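Local coordinates for mandelate racemase/muconate lactonizing enzyme family protein (Bradyrhizobium sp. ORS 278, PDB 3TOY) that is of unknown function but belongs to the mandelate racemase/muconate lactonizing enzyme family, whose members pair a capping domain with a modified TIM barrel, at residues Ser288-Met296 with Ile316-Ser327; Val62-Tyr73 with Leu130-Leu141. One frame throughout, in Å; residues are numbered along the deposited sequence.

Contact 1 lies deep in the barrel domain, joining strand 290-291 to the chain that follows helix 300-314; contact 2 lies in the N-terminal domain, where helix 122-142 packs on a beta-hairpin, and its margin is partly exposed. They share no element, yet the two contacts touch each other across the domain interface: Tyr-73 OH lies 2.6 Å from Glu-325 OE1, a probable hydrogen bond, and Met-132 packs on Leu-295 and Leu-323. Contact 1 combines parallel backbone bonding and apolar packing with a histidine-carboxylate pair close to a calcium ion. Contact 2 is helix-on-sheet packing of aliphatic side chains, with a carboxylate and an amide meeting the backbone of the strand outermost within this chain.

Contact 1 (Ser288-Met296 with Ile316-Ser327); sequences SDFIMPDLM and IPMSSHILPEAS. With ACT (acetate ion), chain F.
His-321 and Asp-294 meet at the edge of the imidazole: ND1 of His-321 donates to OD2 of Asp-294 over 2.8 Å. OD2 sits close to the ring plane, but the carboxylate is turned 62° from the ring, and ND1 meets OD2 from above the carboxylate plane. The aspartate reaches the ring with CG anti to its own N (chi1 -174°). Its other oxygen, OD1, accepts from the N of Met-296 in an Asx turn, which, with the bond to His-321, should limit the rotation of the group. At the other ring nitrogen, NE2 of His-321 gives a nearly straight bond of 2.8 Å (172°) to O of an acetate that Lys-190 and Asn-221 also hold. Met-292, bent at its last torsion, brings CE to 3.6 Å from CD2 of His-321. The His-321 side chain is about 4 Å from a calcium ion, probably the one bound by Asp-219, Glu-245 and Glu-271, for it also touches Glu-271. The segments belong to the modified TIM barrel of the enolase superfamily, and they run parallel: Ile-291 N bonds to Pro-317 O at 3.1 Å and Ser-319 N to Ile-291 O at 2.8 Å, a single bridge opposite Met-318. Beyond it His-321 N reaches Pro-293 O. Ile-291 crosses Ile-316 at about a right angle and sends CD1 toward the sulfur of Met-318. Nearby, CG of Pro-317, a residue of the O-acetaldehydyl-hexaethylene glycol pocket, lies 3.6 Å from CD1 of Phe-290. Toward the other end Leu-295 CD1 touches Ala-326 CB, and a water links Leu-295 N to His-321 O and Ser-327 OG.

Contact 2 (Val62-Tyr73 with Leu130-Leu141); sequences VTTDQGVTGHSY and LDMAFWDALGQL
Leu-141 and Val-68 meet at the turn end of the hairpin, where CD2 of the leucine comes 3.7 Å from CG2 of the valine. The same leucine branch lies against CB of Gln-66, crossing that side chain at about a right angle. Val-68 uses both methyls: CG2 meets Leu-141, while CG1, anti to the backbone N (chi1 157°), turns to CB of Gln-140 and to CB of Ala-137. Toward the start of the helix segment, Val-62 splits its branches, CG2 resting 3.6 Å from Ala-133 CB while CG1 approaches the edge of the Phe-134 ring. Gly-70, the backbone-bonded partner of Val-62 in the hairpin, brings its CA to 3.7 Å from Ala-137 CB; with no side chain between them, strand 69-73 and the helix come within 5.8 Å axis to axis. This is the helix-on-sheet packing of the family's N-terminal domain. Polar groups line one flank. His-71 N donates to Asp-136 OD2 at 2.7 Å, from above the carboxylate plane, and Gln-140 NE2 reaches the same oxygen from the opposite face, while also bonding to Thr-69 O at 2.8 Å. A water bridges Gln-140 OE1 and Thr-69 N, and Leu-368 N holds the other oxygen of Asp-136. The helix thus supplies partners to backbone groups of the strand outermost within this chain, and the donors around Asp-136 probably stabilise its negative charge.

Contact 1 (Ser288-Met296 with Ile316-Ser327)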
loop_
_atom_site.group_PDB
_atom_site.type_symbol
_atom_site.label_atom_id
_atom_site.label_comp_id
_atom_site.label_asym_id
_atom_site.label_seq_id
_atom_site.Cartn_x
_atom_site.Cartn_y
_atom_site.Cartn_z
ATOM N N SER A 288 -11.411 14.574 -0.157
ATOM C CA SER A 288 -12.854 14.782 0.052
ATOM C C SER A 288 -13.749 13.839 -0.741
ATOM O O SER A 288 -13.303 13.190 -1.690
ATOM C CB SER A 288 -13.207 16.234 -0.271
ATOM O OG SER A 288 -13.021 16.477 -1.669
ATOM N N ASP A 289 -15.015 13.745 -0.320
ATOM C CA ASP A 289 -16.018 12.962 -1.017
ATOM C C ASP A 289 -16.650 13.739 -2.117
ATOM O O ASP A 289 -16.995 13.162 -3.143
ATOM C CB ASP A 289 -17.125 12.527 -0.044
ATOM C CG ASP A 289 -16.567 11.695 1.084
ATOM O OD1 ASP A 289 -16.099 10.581 0.786
ATOM O OD2 ASP A 289 -16.550 12.142 2.243
ATOM N N PHE A 290 -16.828 15.043 -1.873
ATOM C CA PHE A 290 -17.441 15.960 -2.829
ATOM C C PHE A 290 -16.402 17.066 -3.084
ATOM O O PHE A 290 -15.530 17.313 -2.237
ATOM C CB PHE A 290 -18.663 16.655 -2.186
ATOM C CG PHE A 290 -19.807 15.716 -1.798
ATOM C CD1 PHE A 290 -19.945 14.463 -2.383
ATOM C CD2 PHE A 290 -20.765 16.131 -0.880
ATOM C CE1 PHE A 290 -21.018 13.647 -2.028
ATOM C CE2 PHE A 290 -21.843 15.317 -0.535
ATOM C CZ PHE A 290 -21.966 14.090 -1.123
ATOM N N ILE A 291 -16.530 17.788 -4.202
ATOM C CA ILE A 291 -15.719 18.989 -4.398
ATOM C C ILE A 291 -16.635 20.121 -4.864
ATOM O O ILE A 291 -17.679 19.864 -5.440
ATOM C CB ILE A 291 -14.554 18.822 -5.451
ATOM C CG1 ILE A 291 -15.091 18.394 -6.821
ATOM C CG2 ILE A 291 -13.462 17.829 -4.890
ATOM C CD1 ILE A 291 -14.016 18.366 -7.886
ATOM N N MET A 292 -16.190 21.346 -4.625
ATOM C CA MET A 292 -16.884 22.545 -5.101
ATOM C C MET A 292 -15.869 23.611 -5.531
ATOM O O MET A 292 -15.547 24.530 -4.756
ATOM C CB MET A 292 -17.818 23.103 -4.010
ATOM C CG MET A 292 -17.207 23.272 -2.627
ATOM S SD MET A 292 -18.446 23.783 -1.394
ATOM C CE MET A 292 -18.601 25.570 -1.762
ATOM N N PRO A 293 -15.330 23.474 -6.750
ATOM C CA PRO A 293 -14.362 24.472 -7.201
ATOM C C PRO A 293 -15.002 25.870 -7.268
ATOM O O PRO A 293 -16.222 25.982 -7.418
ATOM C CB PRO A 293 -13.977 23.996 -8.602
ATOM C CG PRO A 293 -14.399 22.540 -8.668
ATOM C CD PRO A 293 -15.561 22.406 -7.745
ATOM N N ASP A 294 -14.162 26.889 -7.108
ATOM C CA ASP A 294 -14.513 28.298 -7.315
ATOM C C ASP A 294 -13.963 28.683 -8.681
ATOM O O ASP A 294 -12.767 28.494 -8.964
ATOM C CB ASP A 294 -13.828 29.125 -6.217
ATOM C CG ASP A 294 -14.242 30.599 -6.230
ATOM O OD1 ASP A 294 -14.391 31.176 -7.341
ATOM O OD2 ASP A 294 -14.409 31.156 -5.126
ATOM N N LEU A 295 -14.821 29.202 -9.550
ATOM C CA LEU A 295 -14.348 29.594 -10.865
ATOM C C LEU A 295 -13.190 30.596 -10.787
ATOM O O LEU A 295 -12.409 30.674 -11.720
ATOM C CB LEU A 295 -15.498 30.164 -11.712
ATOM C CG LEU A 295 -16.418 29.092 -12.299
ATOM C CD1 LEU A 295 -17.770 29.704 -12.724
ATOM C CD2 LEU A 295 -15.770 28.379 -13.469
ATOM N N MET A 296 -13.089 31.354 -9.695
ATOM C CA MET A 296 -12.004 32.338 -9.552
ATOM C C MET A 296 -10.662 31.686 -9.253
ATOM O O MET A 296 -9.625 32.320 -9.398
ATOM C CB MET A 296 -12.244 33.271 -8.371
ATOM C CG MET A 296 -13.526 34.011 -8.325
ATOM S SD MET A 296 -13.341 35.185 -6.963
ATOM C CE MET A 296 -13.541 34.182 -5.482
ATOM N N ILE A 316 -16.644 11.876 -8.092
ATOM C CA ILE A 316 -16.795 12.892 -7.061
ATOM C C ILE A 316 -17.863 13.887 -7.507
ATOM O O ILE A 316 -17.684 14.614 -8.500
ATOM C CB ILE A 316 -15.471 13.630 -6.800
ATOM C CG1 ILE A 316 -14.466 12.653 -6.173
ATOM C CG2 ILE A 316 -15.687 14.840 -5.844
ATOM C CD1 ILE A 316 -13.115 13.277 -5.893
ATOM N N PRO A 317 -18.997 13.899 -6.807
ATOM C CA PRO A 317 -20.009 14.908 -7.133
ATOM C C PRO A 317 -19.394 16.298 -7.035
ATOM O O PRO A 317 -18.751 16.620 -6.044
ATOM C CB PRO A 317 -21.031 14.736 -6.012
ATOM C CG PRO A 317 -20.917 13.253 -5.673
ATOM C CD PRO A 317 -19.426 13.019 -5.701
ATOM N N MET A 318 -19.657 17.125 -8.038
ATOM C CA MET A 318 -19.003 18.428 -8.165
ATOM C C MET A 318 -20.037 19.555 -8.118
ATOM O O MET A 318 -20.939 19.593 -8.947
ATOM C CB MET A 318 -18.250 18.463 -9.492
ATOM C CG MET A 318 -17.452 19.725 -9.764
ATOM S SD MET A 318 -16.249 19.313 -11.062
ATOM C CE MET A 318 -15.854 20.932 -11.776
ATOM N N SER A 319 -19.877 20.448 -7.139
ATOM C CA SER A 319 -20.734 21.611 -6.948
ATOM C C SER A 319 -19.934 22.877 -7.266
ATOM O O SER A 319 -18.754 22.787 -7.606
ATOM C CB SER A 319 -21.225 21.626 -5.496
ATOM O OG SER A 319 -22.091 20.523 -5.264
ATOM N N SER A 320 -20.558 24.056 -7.134
ATOM C CA SER A 320 -19.841 25.299 -7.327
ATOM C C SER A 320 -19.684 26.081 -6.033
ATOM O O SER A 320 -20.455 25.923 -5.082
ATOM C CB SER A 320 -20.561 26.164 -8.387
ATOM O OG SER A 320 -21.925 26.357 -8.013
ATOM N N HIS A 321 -18.657 26.928 -6.005
ATOM C CA HIS A 321 -18.523 27.895 -4.937
ATOM C C HIS A 321 -18.805 29.306 -5.458
ATOM O O HIS A 321 -18.038 29.830 -6.268
ATOM C CB HIS A 321 -17.123 27.910 -4.366
ATOM C CG HIS A 321 -16.968 28.888 -3.244
ATOM N ND1 HIS A 321 -16.033 29.897 -3.257
ATOM C CD2 HIS A 321 -17.647 29.015 -2.081
ATOM C CE1 HIS A 321 -16.134 30.604 -2.144
ATOM N NE2 HIS A 321 -17.100 30.082 -1.408
ATOM N N ILE A 322 -19.881 29.901 -4.932
ATOM C CA ILE A 322 -20.369 31.230 -5.313
ATOM C C ILE A 322 -20.297 31.506 -6.820
ATOM O O ILE A 322 -20.456 30.591 -7.628
ATOM C CB ILE A 322 -19.727 32.346 -4.452
ATOM C CG1 ILE A 322 -18.228 32.459 -4.732
ATOM C CG2 ILE A 322 -20.026 32.104 -2.996
ATOM C CD1 ILE A 322 -17.535 33.517 -3.895
ATOM N N LEU A 323 -20.144 32.768 -7.221
ATOM C CA LEU A 323 -20.251 33.090 -8.664
ATOM C C LEU A 323 -21.367 32.276 -9.344
ATOM O O LEU A 323 -21.132 31.555 -10.333
ATOM C CB LEU A 323 -18.902 32.879 -9.383
ATOM C CG LEU A 323 -17.893 34.046 -9.350
ATOM C CD1 LEU A 323 -17.387 34.335 -7.936
ATOM C CD2 LEU A 323 -16.729 33.826 -10.302
ATOM N N PRO A 324 -22.596 32.391 -8.826
ATOM C CA PRO A 324 -23.696 31.559 -9.323
ATOM C C PRO A 324 -24.038 31.815 -10.778
ATOM O O PRO A 324 -24.513 30.910 -11.468
ATOM C CB PRO A 324 -24.878 31.947 -8.427
ATOM C CG PRO A 324 -24.516 33.257 -7.858
ATOM C CD PRO A 324 -23.025 33.293 -7.745
ATOM N N GLU A 325 -23.803 33.028 -11.266
ATOM C CA GLU A 325 -24.168 33.309 -12.660
ATOM C C GLU A 325 -23.355 32.488 -13.658
ATOM O O GLU A 325 -23.903 31.893 -14.613
ATOM C CB GLU A 325 -24.048 34.816 -12.951
ATOM C CG GLU A 325 -24.853 35.676 -11.964
ATOM C CD GLU A 325 -24.078 36.047 -10.691
ATOM O OE1 GLU A 325 -22.897 35.645 -10.538
ATOM O OE2 GLU A 325 -24.654 36.749 -9.838
ATOM N N ALA A 326 -22.042 32.481 -13.467
ATOM C CA ALA A 326 -21.149 31.784 -14.368
ATOM C C ALA A 326 -21.215 30.281 -14.055
ATOM O O ALA A 326 -21.113 29.461 -14.951
ATOM C CB ALA A 326 -19.725 32.300 -14.218
ATOM N N SER A 327 -21.397 29.943 -12.782
ATOM C CA SER A 327 -21.498 28.524 -12.400
ATOM C C SER A 327 -22.640 27.820 -13.114
ATOM O O SER A 327 -22.545 26.647 -13.473
ATOM C CB SER A 327 -21.648 28.389 -10.889
ATOM O OG SER A 327 -20.472 28.834 -10.246
HETATM C C ACT F . -17.291 31.103 2.101
HETATM O O ACT F . -17.953 31.248 1.043
HETATM O OXT ACT F . -17.459 30.031 2.720
HETATM C CH3 ACT F . -16.342 32.153 2.612
HETATM O O HOH W 1 -17.671 29.199 -9.007
#

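Contact 2 (Val62-Tyr73 with Leu130-Leu141)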
loop_
_atom_site.group_PDB
_atom_site.type_symbol
_atom_site.label_atom_id
_atom_site.label_comp_id
_atom_site.label_asym_id
_atom_site.label_seq_id
_atom_site.Cartn_x
_atom_site.Cartn_y
_atom_site.Cartn_z
ATOM N N VAL A 62 -13.259 43.012 -20.965
ATOM C CA VAL A 62 -12.267 42.720 -21.975
ATOM C C VAL A 62 -12.808 43.180 -23.323
ATOM O O VAL A 62 -13.690 42.550 -23.896
ATOM C CB VAL A 62 -11.925 41.206 -22.036
ATOM C CG1 VAL A 62 -10.968 40.919 -23.205
ATOM C CG2 VAL A 62 -11.323 40.730 -20.700
ATOM N N THR A 63 -12.267 44.283 -23.837
ATOM C CA THR A 63 -12.772 44.836 -25.087
ATOM C C THR A 63 -12.123 44.100 -26.238
ATOM O O THR A 63 -10.947 43.739 -26.164
ATOM C CB THR A 63 -12.464 46.358 -25.211
ATOM O OG1 THR A 63 -11.046 46.556 -25.206
ATOM C CG2 THR A 63 -13.074 47.135 -24.057
ATOM N N THR A 64 -12.892 43.894 -27.301
ATOM C CA THR A 64 -12.410 43.231 -28.501
ATOM C C THR A 64 -12.583 44.159 -29.702
ATOM O O THR A 64 -13.142 45.249 -29.576
ATOM C CB THR A 64 -13.210 41.955 -28.786
ATOM O OG1 THR A 64 -14.508 42.288 -29.301
ATOM C CG2 THR A 64 -13.372 41.143 -27.487
ATOM N N ASP A 65 -12.127 43.698 -30.861
ATOM C CA ASP A 65 -12.236 44.464 -32.098
ATOM C C ASP A 65 -13.460 44.066 -32.920
ATOM O O ASP A 65 -13.508 44.312 -34.128
ATOM C CB ASP A 65 -10.948 44.316 -32.927
ATOM C CG ASP A 65 -10.719 42.886 -33.421
ATOM O OD1 ASP A 65 -11.491 41.972 -33.050
ATOM O OD2 ASP A 65 -9.768 42.679 -34.199
ATOM N N GLN A 66 -14.445 43.428 -32.284
ATOM C CA GLN A 66 -15.648 43.014 -33.008
ATOM C C GLN A 66 -16.938 43.478 -32.340
ATOM O O GLN A 66 -17.979 42.828 -32.441
ATOM C CB GLN A 66 -15.655 41.503 -33.294
ATOM C CG GLN A 66 -14.556 41.068 -34.251
ATOM C CD GLN A 66 -14.674 39.615 -34.684
ATOM O OE1 GLN A 66 -15.602 38.915 -34.294
ATOM N NE2 GLN A 66 -13.729 39.161 -35.507
ATOM N N GLY A 67 -16.856 44.612 -31.653
ATOM C CA GLY A 67 -18.041 45.278 -31.121
ATOM C C GLY A 67 -18.586 44.632 -29.866
ATOM O O GLY A 67 -19.712 44.922 -29.455
ATOM N N VAL A 68 -17.787 43.752 -29.255
ATOM C CA VAL A 68 -18.192 43.091 -28.014
ATOM C C VAL A 68 -17.165 43.286 -26.914
ATOM O O VAL A 68 -15.957 43.239 -27.165
ATOM C CB VAL A 68 -18.398 41.571 -28.204
ATOM C CG1 VAL A 68 -18.261 40.859 -26.856
ATOM C CG2 VAL A 68 -19.756 41.290 -28.839
ATOM N N THR A 69 -17.661 43.487 -25.699
ATOM C CA THR A 69 -16.825 43.520 -24.514
ATOM C C THR A 69 -17.217 42.385 -23.559
ATOM O O THR A 69 -18.355 42.331 -23.079
ATOM C CB THR A 69 -16.897 44.887 -23.812
ATOM O OG1 THR A 69 -16.375 45.886 -24.699
ATOM C CG2 THR A 69 -16.070 44.898 -22.529
ATOM N N GLY A 70 -16.268 41.479 -23.308
ATOM C CA GLY A 70 -16.490 40.370 -22.369
ATOM C C GLY A 70 -16.471 40.872 -20.939
ATOM O O GLY A 70 -15.686 41.756 -20.591
ATOM N N HIS A 71 -17.328 40.304 -20.099
ATOM C CA HIS A 71 -17.408 40.707 -18.721
ATOM C C HIS A 71 -17.250 39.483 -17.808
ATOM O O HIS A 71 -17.653 38.383 -18.171
ATOM C CB HIS A 71 -18.782 41.303 -18.409
ATOM C CG HIS A 71 -19.201 42.408 -19.332
ATOM N ND1 HIS A 71 -18.665 43.677 -19.267
ATOM C CD2 HIS A 71 -20.123 42.438 -20.323
ATOM C CE1 HIS A 71 -19.233 44.440 -20.184
ATOM N NE2 HIS A 71 -20.122 43.713 -20.838
ATOM N N SER A 72 -16.721 39.715 -16.615
ATOM C CA SER A 72 -16.751 38.726 -15.542
ATOM C C SER A 72 -16.526 39.493 -14.260
ATOM O O SER A 72 -16.166 40.671 -14.302
ATOM C CB SER A 72 -15.628 37.705 -15.754
ATOM O OG SER A 72 -14.376 38.302 -15.470
ATOM N N TYR A 73 -16.760 38.870 -13.112
ATOM C CA TYR A 73 -16.359 39.509 -11.856
ATOM C C TYR A 73 -15.710 38.511 -10.887
ATOM O O TYR A 73 -15.913 37.273 -10.986
ATOM C CB TYR A 73 -17.551 40.206 -11.157
ATOM C CG TYR A 73 -18.531 39.244 -10.508
ATOM C CD1 TYR A 73 -18.371 38.846 -9.176
ATOM C CD2 TYR A 73 -19.597 38.723 -11.226
ATOM C CE1 TYR A 73 -19.258 37.939 -8.580
ATOM C CE2 TYR A 73 -20.484 37.830 -10.649
ATOM C CZ TYR A 73 -20.299 37.437 -9.329
ATOM O OH TYR A 73 -21.181 36.561 -8.763
ATOM N N LEU A 130 -10.009 36.719 -16.064
ATOM C CA LEU A 130 -9.804 36.963 -17.491
ATOM C C LEU A 130 -10.388 35.842 -18.326
ATOM O O LEU A 130 -11.093 36.072 -19.309
ATOM C CB LEU A 130 -8.315 37.176 -17.823
ATOM C CG LEU A 130 -7.743 38.510 -17.319
ATOM C CD1 LEU A 130 -6.233 38.558 -17.261
ATOM C CD2 LEU A 130 -8.303 39.683 -18.173
ATOM N N ASP A 131 -10.103 34.604 -17.935
ATOM C CA ASP A 131 -10.645 33.475 -18.672
ATOM C C ASP A 131 -12.173 33.529 -18.782
ATOM O O ASP A 131 -12.737 33.278 -19.851
ATOM C CB ASP A 131 -10.194 32.135 -18.033
ATOM C CG ASP A 131 -10.704 30.940 -18.810
ATOM O OD1 ASP A 131 -10.045 30.533 -19.795
ATOM O OD2 ASP A 131 -11.781 30.424 -18.442
ATOM N N MET A 132 -12.851 33.836 -17.692
ATOM C CA MET A 132 -14.322 33.895 -17.718
ATOM C C MET A 132 -14.797 34.993 -18.687
ATOM O O MET A 132 -15.742 34.802 -19.455
ATOM C CB MET A 132 -14.886 34.173 -16.324
ATOM C CG MET A 132 -14.926 32.946 -15.402
ATOM S SD MET A 132 -15.694 33.295 -13.828
ATOM C CE MET A 132 -14.347 34.115 -12.983
ATOM N N ALA A 133 -14.134 36.139 -18.628
ATOM C CA ALA A 133 -14.486 37.244 -19.518
ATOM C C ALA A 133 -14.233 36.871 -20.981
ATOM O O ALA A 133 -15.014 37.253 -21.857
ATOM C CB ALA A 133 -13.742 38.506 -19.123
ATOM N N PHE A 134 -13.182 36.092 -21.266
ATOM C CA PHE A 134 -12.968 35.659 -22.658
ATOM C C PHE A 134 -14.117 34.795 -23.173
ATOM O O PHE A 134 -14.580 34.946 -24.306
ATOM C CB PHE A 134 -11.679 34.856 -22.881
ATOM C CG PHE A 134 -10.417 35.520 -22.409
ATOM C CD1 PHE A 134 -10.228 36.897 -22.508
ATOM C CD2 PHE A 134 -9.380 34.737 -21.907
ATOM C CE1 PHE A 134 -9.043 37.479 -22.075
ATOM C CE2 PHE A 134 -8.206 35.309 -21.468
ATOM C CZ PHE A 134 -8.027 36.682 -21.558
ATOM N N TRP A 135 -14.544 33.827 -22.368
ATOM C CA TRP A 135 -15.625 32.961 -22.800
ATOM C C TRP A 135 -16.918 33.766 -22.925
ATOM O O TRP A 135 -17.754 33.507 -23.801
ATOM C CB TRP A 135 -15.816 31.801 -21.796
ATOM C CG TRP A 135 -14.863 30.649 -22.033
ATOM C CD1 TRP A 135 -13.713 30.371 -21.345
ATOM C CD2 TRP A 135 -14.998 29.617 -23.022
ATOM N NE1 TRP A 135 -13.122 29.227 -21.855
ATOM C CE2 TRP A 135 -13.896 28.747 -22.878
ATOM C CE3 TRP A 135 -15.941 29.347 -24.020
ATOM C CZ2 TRP A 135 -13.706 27.642 -23.705
ATOM C CZ3 TRP A 135 -15.738 28.257 -24.847
ATOM C CH2 TRP A 135 -14.642 27.407 -24.674
ATOM N N ASP A 136 -17.101 34.710 -22.016
ATOM C CA ASP A 136 -18.293 35.549 -22.054
ATOM C C ASP A 136 -18.347 36.263 -23.402
ATOM O O ASP A 136 -19.397 36.347 -24.035
ATOM C CB ASP A 136 -18.253 36.596 -20.946
ATOM C CG ASP A 136 -19.388 37.594 -21.078
ATOM O OD1 ASP A 136 -20.544 37.196 -20.879
ATOM O OD2 ASP A 136 -19.119 38.767 -21.408
ATOM N N ALA A 137 -17.196 36.770 -23.831
ATOM C CA ALA A 137 -17.099 37.484 -25.095
ATOM C C ALA A 137 -17.408 36.561 -26.259
ATOM O O ALA A 137 -18.143 36.939 -27.169
ATOM C CB ALA A 137 -15.733 38.141 -25.254
ATOM N N LEU A 138 -16.868 35.346 -26.235
ATOM C CA LEU A 138 -17.156 34.388 -27.294
ATOM C C LEU A 138 -18.661 34.134 -27.380
ATOM O O LEU A 138 -19.233 34.027 -28.474
ATOM C CB LEU A 138 -16.407 33.071 -27.064
ATOM C CG LEU A 138 -14.913 33.008 -27.379
ATOM C CD1 LEU A 138 -14.390 31.601 -27.035
ATOM C CD2 LEU A 138 -14.601 33.364 -28.832
ATOM N N GLY A 139 -19.307 34.026 -26.226
ATOM C CA GLY A 139 -20.742 33.790 -26.195
ATOM C C GLY A 139 -21.501 34.985 -26.775
ATOM O O GLY A 139 -22.420 34.821 -27.572
ATOM N N GLN A 140 -21.123 36.184 -26.359
ATOM C CA GLN A 140 -21.761 37.398 -26.881
ATOM C C GLN A 140 -21.585 37.458 -28.386
ATOM O O GLN A 140 -22.532 37.751 -29.108
ATOM C CB GLN A 140 -21.171 38.651 -26.253
ATOM C CG GLN A 140 -21.610 38.923 -24.817
ATOM C CD GLN A 140 -21.165 40.294 -24.334
ATOM O OE1 GLN A 140 -21.591 41.321 -24.862
ATOM N NE2 GLN A 140 -20.306 40.315 -23.333
ATOM N N LEU A 141 -20.376 37.175 -28.858
ATOM C CA LEU A 141 -20.096 37.230 -30.287
ATOM C C LEU A 141 -20.914 36.221 -31.070
ATOM O O LEU A 141 -21.243 36.459 -32.232
ATOM C CB LEU A 141 -18.602 37.058 -30.572
ATOM C CG LEU A 141 -17.706 38.234 -30.195
ATOM C CD1 LEU A 141 -16.274 37.787 -30.031
ATOM C CD2 LEU A 141 -17.805 39.315 -31.294
HETATM O O HOH W 2 -20.469 43.669 -25.364
#